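Local coordinates for DUF5012 domain-containing protein (Bacteroides thetaiotaomicron, PDB 5FQ8) that is of unknown function but is probably a surface lipoprotein, with a bacterial Ig-like domain followed by an all-beta C-terminal domain, found in a multi-protein assembly, at residues V114-Y119 and G138-Q143; F131-F136 and G155-N160; Q181-L186 and K195-Y200. All blocks are in the same frame, centred on the assembly; numbering follows the deposited sequence.

Contact 1. Residues V114-Y119 and G138-Q143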
# COMPACT_ATOMS: atom_id res chain seq x y z
N VAL G 114 47.23 -11.02 -29.58
CA VAL G 114 46.85 -10.65 -28.22
C VAL G 114 48.06 -10.82 -27.31
O VAL G 114 48.79 -11.81 -27.42
CB VAL G 114 45.67 -11.49 -27.71
CG1 VAL G 114 45.97 -12.94 -27.90
CG2 VAL G 114 45.38 -11.18 -26.25
N ALA G 115 48.27 -9.86 -26.42
CA ALA G 115 49.43 -9.88 -25.54
C ALA G 115 49.16 -10.72 -24.30
O ALA G 115 48.09 -10.62 -23.69
CB ALA G 115 49.79 -8.45 -25.12
N PHE G 116 50.13 -11.55 -23.93
CA PHE G 116 50.07 -12.27 -22.67
C PHE G 116 51.46 -12.32 -22.05
O PHE G 116 52.47 -12.24 -22.76
CB PHE G 116 49.50 -13.69 -22.83
CG PHE G 116 50.38 -14.64 -23.60
CD1 PHE G 116 50.34 -14.66 -24.99
CD2 PHE G 116 51.21 -15.53 -22.94
CE1 PHE G 116 51.13 -15.54 -25.69
CE2 PHE G 116 52.00 -16.41 -23.64
CZ PHE G 116 51.96 -16.42 -25.02
N SER G 117 51.49 -12.44 -20.73
CA SER G 117 52.75 -12.44 -19.98
C SER G 117 52.48 -12.91 -18.56
O SER G 117 51.33 -12.94 -18.10
CB SER G 117 53.40 -11.06 -19.98
OG SER G 117 53.91 -10.76 -21.26
N GLY G 118 53.56 -13.27 -17.86
CA GLY G 118 53.49 -13.61 -16.46
C GLY G 118 53.36 -15.09 -16.16
O GLY G 118 53.44 -15.48 -14.99
N TYR G 119 53.17 -15.92 -17.17
CA TYR G 119 52.93 -17.34 -16.97
C TYR G 119 54.24 -18.10 -16.82
O TYR G 119 55.25 -17.75 -17.45
CB TYR G 119 52.13 -17.88 -18.14
CG TYR G 119 50.81 -17.16 -18.26
CD1 TYR G 119 50.02 -16.99 -17.14
CD2 TYR G 119 50.38 -16.64 -19.46
CE1 TYR G 119 48.81 -16.34 -17.22
CE2 TYR G 119 49.18 -15.97 -19.55
CZ TYR G 119 48.39 -15.83 -18.42
OH TYR G 119 47.18 -15.17 -18.49
N GLY G 138 53.92 -21.37 -23.95
CA GLY G 138 53.97 -20.38 -22.89
C GLY G 138 52.69 -20.24 -22.12
O GLY G 138 52.46 -19.20 -21.49
N GLY G 139 51.83 -21.25 -22.16
CA GLY G 139 50.58 -21.21 -21.42
C GLY G 139 49.49 -20.43 -22.10
O GLY G 139 48.70 -19.77 -21.42
N TRP G 140 49.41 -20.47 -23.44
CA TRP G 140 48.34 -19.77 -24.12
C TRP G 140 47.00 -20.46 -23.92
O TRP G 140 45.96 -19.80 -23.95
CB TRP G 140 48.64 -19.63 -25.62
CG TRP G 140 47.45 -19.23 -26.43
CD1 TRP G 140 46.80 -20.00 -27.35
CD2 TRP G 140 46.75 -17.98 -26.38
NE1 TRP G 140 45.76 -19.30 -27.90
CE2 TRP G 140 45.70 -18.06 -27.31
CE3 TRP G 140 46.92 -16.81 -25.65
CZ2 TRP G 140 44.82 -17.00 -27.53
CZ3 TRP G 140 46.04 -15.76 -25.86
CH2 TRP G 140 45.00 -15.87 -26.79
N TYR G 141 47.01 -21.77 -23.71
CA TYR G 141 45.82 -22.51 -23.35
C TYR G 141 45.85 -23.04 -21.93
O TYR G 141 44.84 -22.99 -21.24
CB TYR G 141 45.62 -23.69 -24.32
CG TYR G 141 45.39 -23.29 -25.76
CD1 TYR G 141 44.42 -22.36 -26.10
CD2 TYR G 141 46.15 -23.85 -26.77
CE1 TYR G 141 44.22 -22.01 -27.42
CE2 TYR G 141 45.96 -23.50 -28.08
CZ TYR G 141 44.99 -22.58 -28.41
OH TYR G 141 44.80 -22.23 -29.73
N ASP G 142 47.02 -23.51 -21.48
CA ASP G 142 47.16 -24.10 -20.16
C ASP G 142 46.64 -23.18 -19.07
O ASP G 142 45.66 -23.50 -18.38
CB ASP G 142 48.64 -24.46 -19.92
CG ASP G 142 48.85 -25.29 -18.67
OD1 ASP G 142 47.86 -25.74 -18.06
OD2 ASP G 142 50.02 -25.50 -18.30
N GLN G 143 47.27 -22.03 -18.90
CA GLN G 143 46.96 -21.12 -17.81
C GLN G 143 46.52 -19.75 -18.29
O GLN G 143 46.37 -18.84 -17.47
CB GLN G 143 48.17 -21.00 -16.89
CG GLN G 143 49.42 -20.71 -17.65
CD GLN G 143 50.62 -21.40 -17.08
OE1 GLN G 143 50.90 -21.31 -15.89
NE2 GLN G 143 51.34 -22.13 -17.93

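Contact 2. Residues F131-F136 and G155-N160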
# COMPACT_ATOMS: atom_id res chain seq x y z
N PHE G 131 66.53 -31.14 -23.95
CA PHE G 131 65.83 -30.52 -22.84
C PHE G 131 64.34 -30.83 -22.92
O PHE G 131 63.77 -30.88 -24.01
CB PHE G 131 66.02 -29.01 -22.84
CG PHE G 131 67.42 -28.57 -22.55
CD1 PHE G 131 68.44 -28.82 -23.44
CD2 PHE G 131 67.70 -27.88 -21.39
CE1 PHE G 131 69.73 -28.41 -23.17
CE2 PHE G 131 68.98 -27.46 -21.11
CZ PHE G 131 70.00 -27.72 -22.00
N TYR G 132 63.71 -31.01 -21.76
CA TYR G 132 62.27 -31.21 -21.69
C TYR G 132 61.57 -29.89 -21.43
O TYR G 132 61.99 -29.12 -20.56
CB TYR G 132 61.91 -32.20 -20.58
CG TYR G 132 60.42 -32.30 -20.31
CD1 TYR G 132 59.63 -33.20 -21.01
CD2 TYR G 132 59.81 -31.51 -19.34
CE1 TYR G 132 58.28 -33.31 -20.77
CE2 TYR G 132 58.45 -31.61 -19.09
CZ TYR G 132 57.70 -32.51 -19.80
OH TYR G 132 56.35 -32.62 -19.56
N ILE G 133 60.50 -29.63 -22.18
CA ILE G 133 59.75 -28.38 -22.09
C ILE G 133 58.30 -28.73 -21.80
O ILE G 133 57.71 -29.57 -22.49
CB ILE G 133 59.88 -27.55 -23.38
CG1 ILE G 133 58.89 -26.39 -23.38
CG2 ILE G 133 59.67 -28.41 -24.60
CD1 ILE G 133 59.37 -25.19 -22.62
N SER G 134 57.73 -28.08 -20.79
CA SER G 134 56.38 -28.42 -20.37
C SER G 134 55.31 -27.75 -21.22
O SER G 134 54.17 -28.23 -21.23
CB SER G 134 56.17 -28.03 -18.92
OG SER G 134 56.36 -26.64 -18.76
N ASP G 135 55.64 -26.66 -21.92
CA ASP G 135 54.64 -25.98 -22.74
C ASP G 135 55.37 -25.09 -23.74
O ASP G 135 55.88 -24.02 -23.37
CB ASP G 135 53.68 -25.18 -21.87
CG ASP G 135 52.40 -24.81 -22.60
OD1 ASP G 135 52.33 -25.04 -23.82
OD2 ASP G 135 51.48 -24.29 -21.95
N PHE G 136 55.43 -25.53 -24.99
CA PHE G 136 55.97 -24.68 -26.04
C PHE G 136 55.14 -23.43 -26.27
O PHE G 136 55.62 -22.51 -26.94
CB PHE G 136 56.06 -25.44 -27.36
CG PHE G 136 57.39 -26.06 -27.62
CD1 PHE G 136 58.52 -25.28 -27.74
CD2 PHE G 136 57.51 -27.43 -27.79
CE1 PHE G 136 59.74 -25.85 -28.00
CE2 PHE G 136 58.72 -28.01 -28.05
CZ PHE G 136 59.84 -27.22 -28.16
N GLY G 155 57.09 -31.56 -25.06
CA GLY G 155 58.00 -32.01 -26.10
C GLY G 155 59.43 -31.93 -25.63
O GLY G 155 59.71 -31.63 -24.48
N LYS G 156 60.34 -32.22 -26.57
CA LYS G 156 61.77 -32.15 -26.32
C LYS G 156 62.44 -31.29 -27.38
O LYS G 156 61.92 -31.10 -28.48
CB LYS G 156 62.42 -33.55 -26.31
CG LYS G 156 61.61 -34.61 -25.58
CD LYS G 156 62.45 -35.83 -25.23
CE LYS G 156 61.56 -37.01 -24.85
NZ LYS G 156 62.09 -37.82 -23.72
N PHE G 157 63.61 -30.74 -27.03
CA PHE G 157 64.42 -30.00 -27.99
C PHE G 157 65.89 -30.14 -27.62
O PHE G 157 66.24 -30.33 -26.46
CB PHE G 157 63.99 -28.52 -28.06
CG PHE G 157 64.05 -27.78 -26.75
CD1 PHE G 157 65.25 -27.36 -26.22
CD2 PHE G 157 62.89 -27.47 -26.07
CE1 PHE G 157 65.31 -26.65 -25.05
CE2 PHE G 157 62.94 -26.77 -24.88
CZ PHE G 157 64.15 -26.36 -24.37
N GLU G 158 66.76 -30.04 -28.64
CA GLU G 158 68.20 -30.33 -28.51
C GLU G 158 69.02 -29.08 -28.84
O GLU G 158 69.13 -28.70 -30.01
CB GLU G 158 68.60 -31.48 -29.42
CG GLU G 158 70.06 -31.88 -29.31
CD GLU G 158 70.53 -32.77 -30.44
OE1 GLU G 158 69.76 -33.66 -30.85
OE2 GLU G 158 71.66 -32.56 -30.92
N LEU G 159 69.61 -28.47 -27.82
CA LEU G 159 70.32 -27.20 -27.97
C LEU G 159 71.53 -27.33 -28.89
O LEU G 159 72.42 -28.14 -28.63
CB LEU G 159 70.75 -26.68 -26.60
CG LEU G 159 71.47 -25.35 -26.54
CD1 LEU G 159 70.53 -24.23 -26.89
CD2 LEU G 159 72.04 -25.15 -25.16
N ASN G 160 71.55 -26.52 -29.94
CA ASN G 160 72.64 -26.50 -30.91
C ASN G 160 73.74 -25.53 -30.47
O ASN G 160 73.56 -24.68 -29.60
CB ASN G 160 72.13 -26.09 -32.29
CG ASN G 160 71.05 -27.02 -32.82
OD1 ASN G 160 70.99 -28.19 -32.45
ND2 ASN G 160 70.21 -26.50 -33.71

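Contact 3. Residues Q181-L186 and K195-Y200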
# COMPACT_ATOMS: atom_id res chain seq x y z
N GLN G 181 55.22 -25.93 -37.53
CA GLN G 181 56.61 -25.60 -37.80
C GLN G 181 57.21 -24.87 -36.61
O GLN G 181 56.49 -24.40 -35.72
CB GLN G 181 56.76 -24.75 -39.06
CG GLN G 181 56.41 -25.48 -40.34
CD GLN G 181 56.40 -24.56 -41.54
OE1 GLN G 181 56.58 -23.35 -41.42
NE2 GLN G 181 56.20 -25.14 -42.72
N MET G 182 58.54 -24.76 -36.61
CA MET G 182 59.26 -24.03 -35.58
C MET G 182 60.30 -23.13 -36.23
O MET G 182 61.15 -23.61 -37.00
CB MET G 182 59.94 -24.98 -34.59
CG MET G 182 60.55 -24.27 -33.40
SD MET G 182 60.17 -25.05 -31.83
CE MET G 182 59.75 -23.63 -30.84
N THR G 183 60.24 -21.84 -35.90
CA THR G 183 61.09 -20.84 -36.54
C THR G 183 61.47 -19.78 -35.52
O THR G 183 60.83 -19.64 -34.47
CB THR G 183 60.38 -20.19 -37.73
OG1 THR G 183 58.98 -20.06 -37.43
CG2 THR G 183 60.55 -21.02 -38.99
N ASN G 184 62.53 -19.03 -35.84
CA ASN G 184 62.98 -17.89 -35.05
C ASN G 184 63.35 -18.30 -33.63
O ASN G 184 62.92 -17.69 -32.65
CB ASN G 184 61.91 -16.79 -35.02
CG ASN G 184 62.21 -15.65 -35.96
OD1 ASN G 184 61.77 -15.65 -37.11
ND2 ASN G 184 62.94 -14.66 -35.47
N THR G 185 64.16 -19.34 -33.51
CA THR G 185 64.52 -19.90 -32.21
C THR G 185 66.01 -19.74 -31.98
O THR G 185 66.82 -20.19 -32.81
CB THR G 185 64.14 -21.38 -32.11
OG1 THR G 185 65.09 -22.16 -32.85
CG2 THR G 185 62.75 -21.61 -32.67
N LEU G 186 66.38 -19.11 -30.87
CA LEU G 186 67.78 -19.02 -30.45
C LEU G 186 67.84 -18.53 -29.02
O LEU G 186 66.86 -18.02 -28.47
CB LEU G 186 68.59 -18.10 -31.38
CG LEU G 186 68.10 -16.70 -31.73
CD1 LEU G 186 69.15 -15.66 -31.38
CD2 LEU G 186 67.72 -16.62 -33.20
N LYS G 195 64.12 -17.45 -27.14
CA LYS G 195 63.06 -17.01 -28.03
C LYS G 195 62.58 -18.19 -28.87
O LYS G 195 63.37 -19.06 -29.24
CB LYS G 195 63.55 -15.90 -28.97
CG LYS G 195 64.71 -16.33 -29.88
CD LYS G 195 64.67 -15.71 -31.27
CE LYS G 195 64.99 -14.23 -31.27
NZ LYS G 195 63.76 -13.41 -31.15
N TRP G 196 61.29 -18.20 -29.16
CA TRP G 196 60.80 -19.08 -30.22
C TRP G 196 59.46 -18.56 -30.69
O TRP G 196 58.72 -17.91 -29.94
CB TRP G 196 60.71 -20.54 -29.77
CG TRP G 196 59.72 -20.87 -28.67
CD1 TRP G 196 58.37 -20.93 -28.77
CD2 TRP G 196 60.03 -21.22 -27.32
NE1 TRP G 196 57.82 -21.27 -27.57
CE2 TRP G 196 58.82 -21.45 -26.66
CE3 TRP G 196 61.22 -21.34 -26.60
CZ2 TRP G 196 58.75 -21.81 -25.31
CZ3 TRP G 196 61.16 -21.69 -25.26
CH2 TRP G 196 59.94 -21.92 -24.63
N THR G 197 59.17 -18.82 -31.96
CA THR G 197 57.84 -18.69 -32.51
C THR G 197 57.44 -20.06 -33.03
O THR G 197 58.24 -20.73 -33.69
CB THR G 197 57.78 -17.66 -33.64
OG1 THR G 197 58.66 -18.06 -34.69
CG2 THR G 197 58.19 -16.29 -33.14
N VAL G 198 56.23 -20.49 -32.69
CA VAL G 198 55.76 -21.82 -33.04
C VAL G 198 54.40 -21.67 -33.72
O VAL G 198 53.60 -20.81 -33.34
CB VAL G 198 55.68 -22.72 -31.79
CG1 VAL G 198 54.78 -22.12 -30.74
CG2 VAL G 198 55.24 -24.12 -32.17
N ALA G 199 54.17 -22.49 -34.74
CA ALA G 199 52.96 -22.44 -35.54
C ALA G 199 52.09 -23.66 -35.24
O ALA G 199 52.59 -24.79 -35.23
CB ALA G 199 53.28 -22.38 -37.03
N TYR G 200 50.81 -23.42 -34.99
CA TYR G 200 49.89 -24.44 -34.52
C TYR G 200 48.72 -24.60 -35.49
O TYR G 200 48.66 -23.96 -36.54
CB TYR G 200 49.41 -24.10 -33.10
CG TYR G 200 48.81 -25.25 -32.34
CD1 TYR G 200 49.46 -26.48 -32.27
CD2 TYR G 200 47.59 -25.12 -31.70
CE1 TYR G 200 48.92 -27.53 -31.59
CE2 TYR G 200 47.03 -26.17 -31.02
CZ TYR G 200 47.70 -27.38 -30.96
OH TYR G 200 47.16 -28.43 -30.27

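Contact 1. Residues V114-Y119 and G138-Q143
Gly-138 meets two aromatic side chains through one atom: its carbonyl O lies 3.6 Å from Phe-116 CE2 and is also close to Tyr-119 CB. Its backbone has positive phi, and a CB here would lie close to Phe-116 CE2. Gly-139 continues the bend, again with positive phi, and its O comes within 4.1 Å of Tyr-119 CD2; a side chain would collide with the amide of Gln-143.

At Trp-140 the contact becomes apolar. With CG anti to the backbone N (chi1 165°), the indole turns its six-membered ring to 114-119. There CH2 and CZ3 meet Val-114 CG1, while CE3 lies 4.1 Å from Phe-116 CD1. The two aromatic side chains cross at about a right angle, their ring planes 45° apart and the centroids 5.9 Å apart. Phe-206 meets the indole from outside the two segments.

The chain of Gln-143 bends at chi2, and its CG sits 3.8 Å from Tyr-119 CD1 as the two side chains slide past each other in opposite directions, amide and ring planes 24° apart. The backbone lies against the phenol as well: Gln-143 O is 3.5 Å from Tyr-119 CE1, and Gln-143 C is offset over one face, whereas Ser-117 O stands over the centre of the opposite face. Cutting Tyr-119 back to an alanine removes the ring and would probably open a gap between Ser-117 O and the Gln-143 backbone, leaving Gln-143 CG little more than the CB to pack on.

No hydrogen bond joins the segments. The arrangement is that of a long interstrand connection, between strands 130-133 and 154-159, held against the weakly bonded strand 115-116 and the following turn by aromatic side chains resting on backbone carbonyls, Trp-140 and Gln-143, in the antiparallel beta C-terminal domain.

Contact 2. Residues F131-F136 and G155-N160
Phe-131 and Phe-157 meet through unlike first torsions: CG of Phe-131 is anti to its carbonyl carbon (chi1 -67°), while CG of Phe-157 lies between N and the carbonyl carbon (chi1 57°), swinging that ring across to Phe-131 and Ile-133 of the neighbouring strand. They are a hydrogen-bonded pair of an antiparallel beta ladder in the C-terminal domain. Their rings are nearly parallel, 6° apart, but slid so far that they barely overlap, and the side chains come nearest at Phe-157 CE1 and Phe-131 CB, 3.3 Å.

Ile-133 shares this face of the sheet and brings CB to the edge of the Phe-157 ring. Phe-136, from the turn beyond the strand, completes an aromatic cluster, its CZ 3.7 Å from Phe-157 CD2. Ile-123 of strand 120-125 packs on Phe-157 as well. A side chain on Gly-155 would press against the Phe-136 ring and, at these backbone angles, jam against the preceding carbonyl O.

Phe-131 N donates to Phe-157 O at 2.7 Å, and Phe-157 N returns a bond to Phe-131 O. Ile-133 N donates to Gly-155 O at 3.1 Å, and the return bond is weak. Phe-131 O also stands 4.0 Å above the Phe-157 ring, over its centre.

Contact 3. Residues Q181-L186 and K195-Y200
Lys-195 and Leu-186 lie side by side, pointing the same way, at one end of an antiparallel hairpin. From CB, which is 4.0 Å from Leu-186 O, the lysine chain passes CG beside the same carbonyl. CD then meets Asn-184 O. Lys-195 CD is also 3.6 Å from Leu-186 CG. CE rests near Leu-186 CG and CD2, and NZ extends past these contacts. Bends at chi2, chi3 and chi4 keep the methylenes against the partner strand. Lys-195 N donates to Leu-186 O at 3.1 Å; Leu-186 N to Lys-195 O is only a weak bond.

Between this pair and Thr-183 with Thr-197 the register shifts by one residue, a beta bulge, with Asn-184 and Thr-185 set against Trp-196. Two donors of Thr-197 reach Thr-183 O: the backbone N, and OG1, at 2.7 Å, from above the carbonyl plane.

On the side of the sheet facing the core, Met-182 CE touches Trp-196 CB at 3.4 Å, while Thr-185 CG2 packs on the same CB. The indole NE1 is hydrogen-bonded to Phe-136 O, and Thr-185 OG1 to Ile-165 O. No helix covers the hairpin: strand 193-200 is flanked by 181-188 and by 204-211, where Trp-196 packs on Ile-208 and Val-210.

Overall arrangement
All three contacts belong to the C-terminal domain. Following the chain, 114-119 comes first, then 131-136; 138-143 next closes contact 1 before 155-160 closes contact 2, so these two cross. Contact 3 follows in series, a hairpin closed over a short turn. Contact 1 folds the connection after strand 130-133 back onto strand 115-116, contact 2 zips that connection's two flanking strands together, and contact 3 adds strand 181-188 to strand 193-200, which itself pairs with 204-211. Contacts 2 and 3, with centres about 12 Å apart, share a core where Phe-136 meets Trp-196 and Met-182. Contact 1 touches the others more lightly, through Asp-142 on Asp-135 and Tyr-141 on Tyr-200.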